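Local atomic coordinates of alpha-rhamnosidase (Dictyoglomus thermophilum, PDB entry 6I60), a protein that probably hydrolyses terminal non-reducing alpha-L-rhamnose residues from alpha-L-rhamnosides, acting as a bacterial glycoside hydrolase. Residues Q98-E103 / D578-E583; L572-G577 / V837-P842. One frame throughout, in Å; residues are numbered along the deposited sequence.

Contact 1: Q98-E103 / D578-E583; sequences QVIKYE and DKYVLE. With PGE (triethylene glycol), chain D.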
loop_
_atom_site.group_PDB
_atom_site.type_symbol
_atom_site.label_atom_id
_atom_site.label_comp_id
_atom_site.label_asym_id
_atom_site.label_seq_id
_atom_site.Cartn_x
_atom_site.Cartn_y
_atom_site.Cartn_z
ATOM N N GLN A 98 -10.865 20.390 4.635
ATOM C CA GLN A 98 -9.794 20.254 5.618
ATOM C C GLN A 98 -8.543 19.628 5.010
ATOM O O GLN A 98 -7.672 19.150 5.744
ATOM C CB GLN A 98 -10.264 19.439 6.825
ATOM C CG GLN A 98 -10.770 18.048 6.490
ATOM C CD GLN A 98 -11.761 17.533 7.517
ATOM O OE1 GLN A 98 -12.910 17.235 7.192
ATOM N NE2 GLN A 98 -11.321 17.430 8.766
ATOM N N VAL A 99 -8.445 19.616 3.683
ATOM C CA VAL A 99 -7.261 19.155 2.965
ATOM C C VAL A 99 -6.902 20.251 1.969
ATOM O O VAL A 99 -7.594 20.430 0.959
ATOM C CB VAL A 99 -7.492 17.815 2.253
ATOM C CG1 VAL A 99 -6.306 17.471 1.370
ATOM C CG2 VAL A 99 -7.736 16.710 3.265
ATOM N N ILE A 100 -5.833 20.992 2.255
ATOM C CA ILE A 100 -5.494 22.193 1.503
ATOM C C ILE A 100 -4.131 22.025 0.845
ATOM O O ILE A 100 -3.249 21.326 1.355
ATOM C CB ILE A 100 -5.504 23.451 2.401
ATOM C CG1 ILE A 100 -6.616 23.358 3.447
ATOM C CG2 ILE A 100 -5.674 24.707 1.561
ATOM C CD1 ILE A 100 -8.013 23.380 2.863
ATOM N N LYS A 101 -3.970 22.676 -0.302
ATOM C CA LYS A 101 -2.685 22.759 -0.979
ATOM C C LYS A 101 -1.979 24.047 -0.572
ATOM O O LYS A 101 -2.600 25.111 -0.491
ATOM C CB LYS A 101 -2.871 22.709 -2.497
ATOM C CG LYS A 101 -1.617 23.020 -3.304
ATOM C CD LYS A 101 -1.971 23.581 -4.676
ATOM C CE LYS A 101 -0.816 23.432 -5.657
ATOM N NZ LYS A 101 -1.254 23.590 -7.074
ATOM N N TYR A 102 -0.679 23.937 -0.308
ATOM C CA TYR A 102 0.101 25.080 0.145
ATOM C C TYR A 102 0.179 26.147 -0.940
ATOM O O TYR A 102 0.400 25.848 -2.117
ATOM C CB TYR A 102 1.506 24.628 0.542
ATOM C CG TYR A 102 2.453 25.754 0.887
ATOM C CD1 TYR A 102 2.366 26.411 2.106
ATOM C CD2 TYR A 102 3.445 26.152 -0.001
ATOM C CE1 TYR A 102 3.232 27.436 2.429
ATOM C CE2 TYR A 102 4.316 27.177 0.312
ATOM C CZ TYR A 102 4.205 27.814 1.530
ATOM O OH TYR A 102 5.068 28.835 1.854
ATOM N N GLU A 103 -0.004 27.406 -0.531
ATOM C CA GLU A 103 0.000 28.532 -1.459
ATOM C C GLU A 103 0.711 29.743 -0.865
ATOM O O GLU A 103 0.354 30.886 -1.169
ATOM C CB GLU A 103 -1.425 28.922 -1.861
ATOM C CG GLU A 103 -2.081 27.991 -2.868
ATOM C CD GLU A 103 -3.505 28.405 -3.189
ATOM O OE1 GLU A 103 -4.243 28.772 -2.250
ATOM O OE2 GLU A 103 -3.889 28.366 -4.378
ATOM N N ASP A 578 -8.962 14.141 -1.838
ATOM C CA ASP A 578 -7.759 14.800 -2.342
ATOM C C ASP A 578 -7.953 15.039 -3.837
ATOM O O ASP A 578 -7.527 14.237 -4.669
ATOM C CB ASP A 578 -6.515 13.958 -2.064
ATOM C CG ASP A 578 -5.234 14.668 -2.456
ATOM O OD1 ASP A 578 -5.276 15.899 -2.655
ATOM O OD2 ASP A 578 -4.186 13.996 -2.564
ATOM N N LYS A 579 -8.607 16.153 -4.173
ATOM C CA LYS A 579 -8.790 16.519 -5.572
ATOM C C LYS A 579 -7.497 16.983 -6.227
ATOM O O LYS A 579 -7.436 17.049 -7.459
ATOM C CB LYS A 579 -9.855 17.612 -5.697
ATOM C CG LYS A 579 -9.546 18.879 -4.913
ATOM C CD LYS A 579 -10.726 19.842 -4.927
ATOM C CE LYS A 579 -10.522 20.957 -5.943
ATOM N NZ LYS A 579 -11.817 21.546 -6.391
ATOM N N TYR A 580 -6.468 17.298 -5.438
ATOM C CA TYR A 580 -5.215 17.776 -6.010
ATOM C C TYR A 580 -4.478 16.673 -6.758
ATOM O O TYR A 580 -3.827 16.946 -7.774
ATOM C CB TYR A 580 -4.330 18.358 -4.909
ATOM C CG TYR A 580 -4.991 19.473 -4.135
ATOM C CD1 TYR A 580 -5.339 19.305 -2.802
ATOM C CD2 TYR A 580 -5.267 20.692 -4.737
ATOM C CE1 TYR A 580 -5.944 20.323 -2.089
ATOM C CE2 TYR A 580 -5.872 21.715 -4.033
ATOM C CZ TYR A 580 -6.207 21.526 -2.709
ATOM O OH TYR A 580 -6.810 22.543 -2.003
ATOM N N VAL A 581 -4.564 15.429 -6.279
ATOM C CA VAL A 581 -3.934 14.324 -6.990
ATOM C C VAL A 581 -4.638 14.045 -8.309
ATOM O O VAL A 581 -4.061 13.404 -9.194
ATOM C CB VAL A 581 -3.898 13.062 -6.107
ATOM C CG1 VAL A 581 -5.231 12.335 -6.153
ATOM C CG2 VAL A 581 -2.768 12.144 -6.545
ATOM N N LEU A 582 -5.874 14.521 -8.468
ATOM C CA LEU A 582 -6.566 14.376 -9.743
ATOM C C LEU A 582 -6.062 15.385 -10.768
ATOM O O LEU A 582 -5.931 15.055 -11.951
ATOM C CB LEU A 582 -8.075 14.520 -9.540
ATOM C CG LEU A 582 -8.768 13.375 -8.796
ATOM C CD1 LEU A 582 -10.278 13.488 -8.925
ATOM C CD2 LEU A 582 -8.284 12.026 -9.305
ATOM N N GLU A 583 -5.771 16.614 -10.333
ATOM C CA GLU A 583 -5.224 17.612 -11.248
ATOM C C GLU A 583 -3.765 17.333 -11.581
ATOM O O GLU A 583 -3.329 17.583 -12.712
ATOM C CB GLU A 583 -5.362 19.014 -10.651
ATOM C CG GLU A 583 -6.639 19.243 -9.859
ATOM C CD GLU A 583 -6.658 20.593 -9.163
ATOM O OE1 GLU A 583 -7.763 21.088 -8.849
ATOM O OE2 GLU A 583 -5.567 21.158 -8.931
HETATM C C1 PGE D . 1.723 25.342 -7.466
HETATM O O1 PGE D . 1.426 24.708 -8.703
HETATM C C2 PGE D . 1.377 26.814 -7.560
HETATM O O2 PGE D . -0.025 26.958 -7.682
HETATM C C3 PGE D . -0.685 27.150 -6.447
HETATM C C4 PGE D . -2.135 27.501 -6.721
HETATM O O4 PGE D . -4.170 23.681 -7.090
HETATM C C6 PGE D . -4.560 24.902 -7.705
HETATM C C5 PGE D . -4.009 26.066 -6.905
HETATM O O3 PGE D . -2.745 26.434 -7.420
#
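Tyr580, near the start of a short helix of the six-hairpin glycosidase domain, lays its ring against strand 99-101, an outer strand of a three-stranded antiparallel sheet in the N-terminal immunoglobulin-like domain. This is a domain interface, made mainly by Tyr580, Val99 and Lys101. CB of Lys101 sits over one face of the Tyr580 ring in a CH-pi contact, 3.6 Å from the centroid and shifted toward the rim. The ring edge meets the strand backbone: Val99 O lies in the ring plane, 3.5 Å from Tyr580 CE1. With CG of Tyr580 anti to its carbonyl carbon (chi1 -57°), the ring extends from the helix to the strand, and Ile52 of the adjoining strand 52-56 also touches it. CG1 of Val99 packs more loosely, 4.4 Å from OD1 of Asp578. That carboxylate oxygen accepts a weak capping bond from Tyr580 N. Beyond its CB, Lys101 is extended and runs on past the ring to a triethylene glycol, probably carried over from the crystallisation liquor. There its NZ hydrogen-bonds to an ether oxygen and to the terminal hydroxyl of the glycol, 3.2 Å to O3 and 2.9 Å to O4.

Contact 2: L572-G577 / V837-P842; sequences LYQYYG and VRVGEP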
loop_
_atom_site.group_PDB
_atom_site.type_symbol
_atom_site.label_atom_id
_atom_site.label_comp_id
_atom_site.label_asym_id
_atom_site.label_seq_id
_atom_site.Cartn_x
_atom_site.Cartn_y
_atom_site.Cartn_z
ATOM N N LEU A 572 -8.125 7.783 -4.304
ATOM C CA LEU A 572 -7.554 8.772 -3.396
ATOM C C LEU A 572 -8.477 9.971 -3.215
ATOM O O LEU A 572 -8.470 10.600 -2.150
ATOM C CB LEU A 572 -6.189 9.224 -3.909
ATOM C CG LEU A 572 -5.097 8.156 -3.904
ATOM C CD1 LEU A 572 -3.750 8.763 -4.262
ATOM C CD2 LEU A 572 -5.037 7.464 -2.550
ATOM N N TYR A 573 -9.272 10.302 -4.232
ATOM C CA TYR A 573 -10.247 11.376 -4.089
ATOM C C TYR A 573 -11.534 10.888 -3.435
ATOM O O TYR A 573 -12.192 11.654 -2.724
ATOM C CB TYR A 573 -10.549 12.000 -5.454
ATOM C CG TYR A 573 -11.718 12.958 -5.434
ATOM C CD1 TYR A 573 -11.614 14.197 -4.817
ATOM C CD2 TYR A 573 -12.929 12.621 -6.023
ATOM C CE1 TYR A 573 -12.681 15.077 -4.788
ATOM C CE2 TYR A 573 -14.001 13.495 -6.002
ATOM C CZ TYR A 573 -13.872 14.721 -5.381
ATOM O OH TYR A 573 -14.932 15.596 -5.351
ATOM N N GLN A 574 -11.899 9.623 -3.652
ATOM C CA GLN A 574 -13.158 9.112 -3.118
ATOM C C GLN A 574 -13.081 8.904 -1.609
ATOM O O GLN A 574 -14.010 9.272 -0.880
ATOM C CB GLN A 574 -13.532 7.807 -3.822
ATOM C CG GLN A 574 -14.738 7.088 -3.229
ATOM C CD GLN A 574 -14.979 5.721 -3.857
ATOM O OE1 GLN A 574 -14.036 5.006 -4.200
ATOM N NE2 GLN A 574 -16.248 5.352 -4.006
ATOM N N TYR A 575 -11.984 8.326 -1.123
ATOM C CA TYR A 575 -11.868 7.954 0.281
ATOM C C TYR A 575 -11.067 8.947 1.112
ATOM O O TYR A 575 -11.051 8.827 2.342
ATOM C CB TYR A 575 -11.238 6.561 0.402
ATOM C CG TYR A 575 -12.199 5.439 0.076
ATOM C CD1 TYR A 575 -13.206 5.081 0.964
ATOM C CD2 TYR A 575 -12.103 4.741 -1.121
ATOM C CE1 TYR A 575 -14.089 4.058 0.671
ATOM C CE2 TYR A 575 -12.982 3.717 -1.424
ATOM C CZ TYR A 575 -13.973 3.380 -0.525
ATOM O OH TYR A 575 -14.848 2.362 -0.822
ATOM N N TYR A 576 -10.409 9.921 0.484
ATOM C CA TYR A 576 -9.652 10.925 1.217
ATOM C C TYR A 576 -10.009 12.358 0.855
ATOM O O TYR A 576 -9.609 13.272 1.585
ATOM C CB TYR A 576 -8.144 10.730 1.000
ATOM C CG TYR A 576 -7.606 9.408 1.496
ATOM C CD1 TYR A 576 -7.439 8.337 0.629
ATOM C CD2 TYR A 576 -7.255 9.233 2.828
ATOM C CE1 TYR A 576 -6.943 7.124 1.077
ATOM C CE2 TYR A 576 -6.756 8.024 3.286
ATOM C CZ TYR A 576 -6.602 6.974 2.405
ATOM O OH TYR A 576 -6.111 5.767 2.850
ATOM N N GLY A 577 -10.738 12.589 -0.232
ATOM C CA GLY A 577 -11.068 13.945 -0.636
ATOM C C GLY A 577 -9.877 14.757 -1.097
ATOM O O GLY A 577 -9.783 15.949 -0.776
ATOM N N VAL A 837 -20.730 0.237 6.009
ATOM C CA VAL A 837 -20.268 1.620 5.984
ATOM C C VAL A 837 -19.577 1.867 4.648
ATOM O O VAL A 837 -18.566 1.226 4.334
ATOM C CB VAL A 837 -19.343 1.945 7.169
ATOM C CG1 VAL A 837 -18.270 0.874 7.344
ATOM C CG2 VAL A 837 -18.723 3.323 6.994
ATOM N N ARG A 838 -20.136 2.776 3.852
ATOM C CA ARG A 838 -19.601 3.107 2.541
ATOM C C ARG A 838 -19.542 4.619 2.382
ATOM O O ARG A 838 -20.187 5.370 3.116
ATOM C CB ARG A 838 -20.444 2.508 1.405
ATOM C CG ARG A 838 -21.332 1.349 1.817
ATOM C CD ARG A 838 -21.975 0.693 0.610
ATOM N NE ARG A 838 -22.710 1.651 -0.209
ATOM C CZ ARG A 838 -24.035 1.691 -0.305
ATOM N NH1 ARG A 838 -24.780 0.825 0.371
ATOM N NH2 ARG A 838 -24.619 2.598 -1.077
ATOM N N VAL A 839 -18.762 5.057 1.401
ATOM C CA VAL A 839 -18.602 6.481 1.134
ATOM C C VAL A 839 -19.804 6.978 0.341
ATOM O O VAL A 839 -20.143 6.424 -0.712
ATOM C CB VAL A 839 -17.281 6.751 0.394
ATOM C CG1 VAL A 839 -17.114 5.794 -0.780
ATOM C CG2 VAL A 839 -17.221 8.189 -0.075
ATOM N N GLY A 840 -20.463 8.013 0.856
ATOM C CA GLY A 840 -21.597 8.604 0.174
ATOM C C GLY A 840 -21.186 9.777 -0.689
ATOM O O GLY A 840 -21.709 9.969 -1.791
ATOM N N GLU A 841 -20.248 10.574 -0.190
ATOM C CA GLU A 841 -19.652 11.672 -0.931
ATOM C C GLU A 841 -18.152 11.658 -0.685
ATOM O O GLU A 841 -17.706 11.263 0.399
ATOM C CB GLU A 841 -20.245 13.030 -0.519
ATOM C CG GLU A 841 -21.749 13.143 -0.732
ATOM C CD GLU A 841 -22.126 13.537 -2.150
ATOM O OE1 GLU A 841 -21.380 13.195 -3.093
ATOM O OE2 GLU A 841 -23.178 14.190 -2.323
ATOM N N PRO A 842 -17.352 12.073 -1.672
ATOM C CA PRO A 842 -15.894 11.940 -1.554
ATOM C C PRO A 842 -15.352 12.590 -0.287
ATOM O O PRO A 842 -15.913 13.558 0.233
ATOM C CB PRO A 842 -15.373 12.642 -2.812
ATOM C CG PRO A 842 -16.490 12.525 -3.789
ATOM C CD PRO A 842 -17.755 12.610 -2.984
#
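Nonpolar packing joins the C-terminal end of helix 564-576, in the six-hairpin glycosidase domain, to strand 837-839 of the C-terminal beta domain and the corner at Gly840 that follows. Pro842 and Val839 do most of the work on the strand side, meeting Tyr573, Gln574 and Tyr575. Pro842 places CB over one face of the Tyr573 ring, 3.9 Å from the centroid and 24° off the normal, a CH-pi contact shifted toward the rim. Its CG reaches farther along the same ring, to 3.5 Å from Tyr573 CE2. Tyr573 has CG anti to the backbone N (chi1 170°), which turns a face of the ring to the proline. The backbone is close here as well: Pro842 CA makes a CA-H...O contact of 3.3 Å with Gln574 O, and a backbone hydrogen bond also joins Gln574 to Gly843.

Val839 inserts its two methyls differently. CG1 lies 3.4 Å from NE2 of the extended Gln574 side chain and 3.8 Å from CE1 of Tyr575, approaching that ring obliquely. CG2 instead faces the helix backbone, 3.5 Å from Gln574 O. The Tyr575 hydroxyl is engaged elsewhere, hydrogen-bonded to Glu515, which anchors the far end of the ring. The arrangement is that of a helix end packed against an outermost strand, here linking the helical glycosidase domain of a bacterial alpha-L-rhamnosidase to its C-terminal beta domain.

How the contacts relate
From the N terminus, the chain reaches strand 99-101 in the immunoglobulin-like domain after several earlier strands. It then runs through a passage with far more strand than helix into the helical glycosidase domain, where 578-583 returns to that strand and closes the loop of contact 1. Just before this return, 572-577 has opened contact 2, whose loop closes only at 837-842, after a passage in which helix far outweighs strand. The two loops therefore cross. Helices 564-576 and 580-584 are consecutive, so the contacts, with centres about 15 Å apart, are joined directly: Tyr573 CD1 lies 3.6 Å from Lys579 N. Together they bring the N-terminal and C-terminal beta domains onto one neighbourhood of the glycosidase domain.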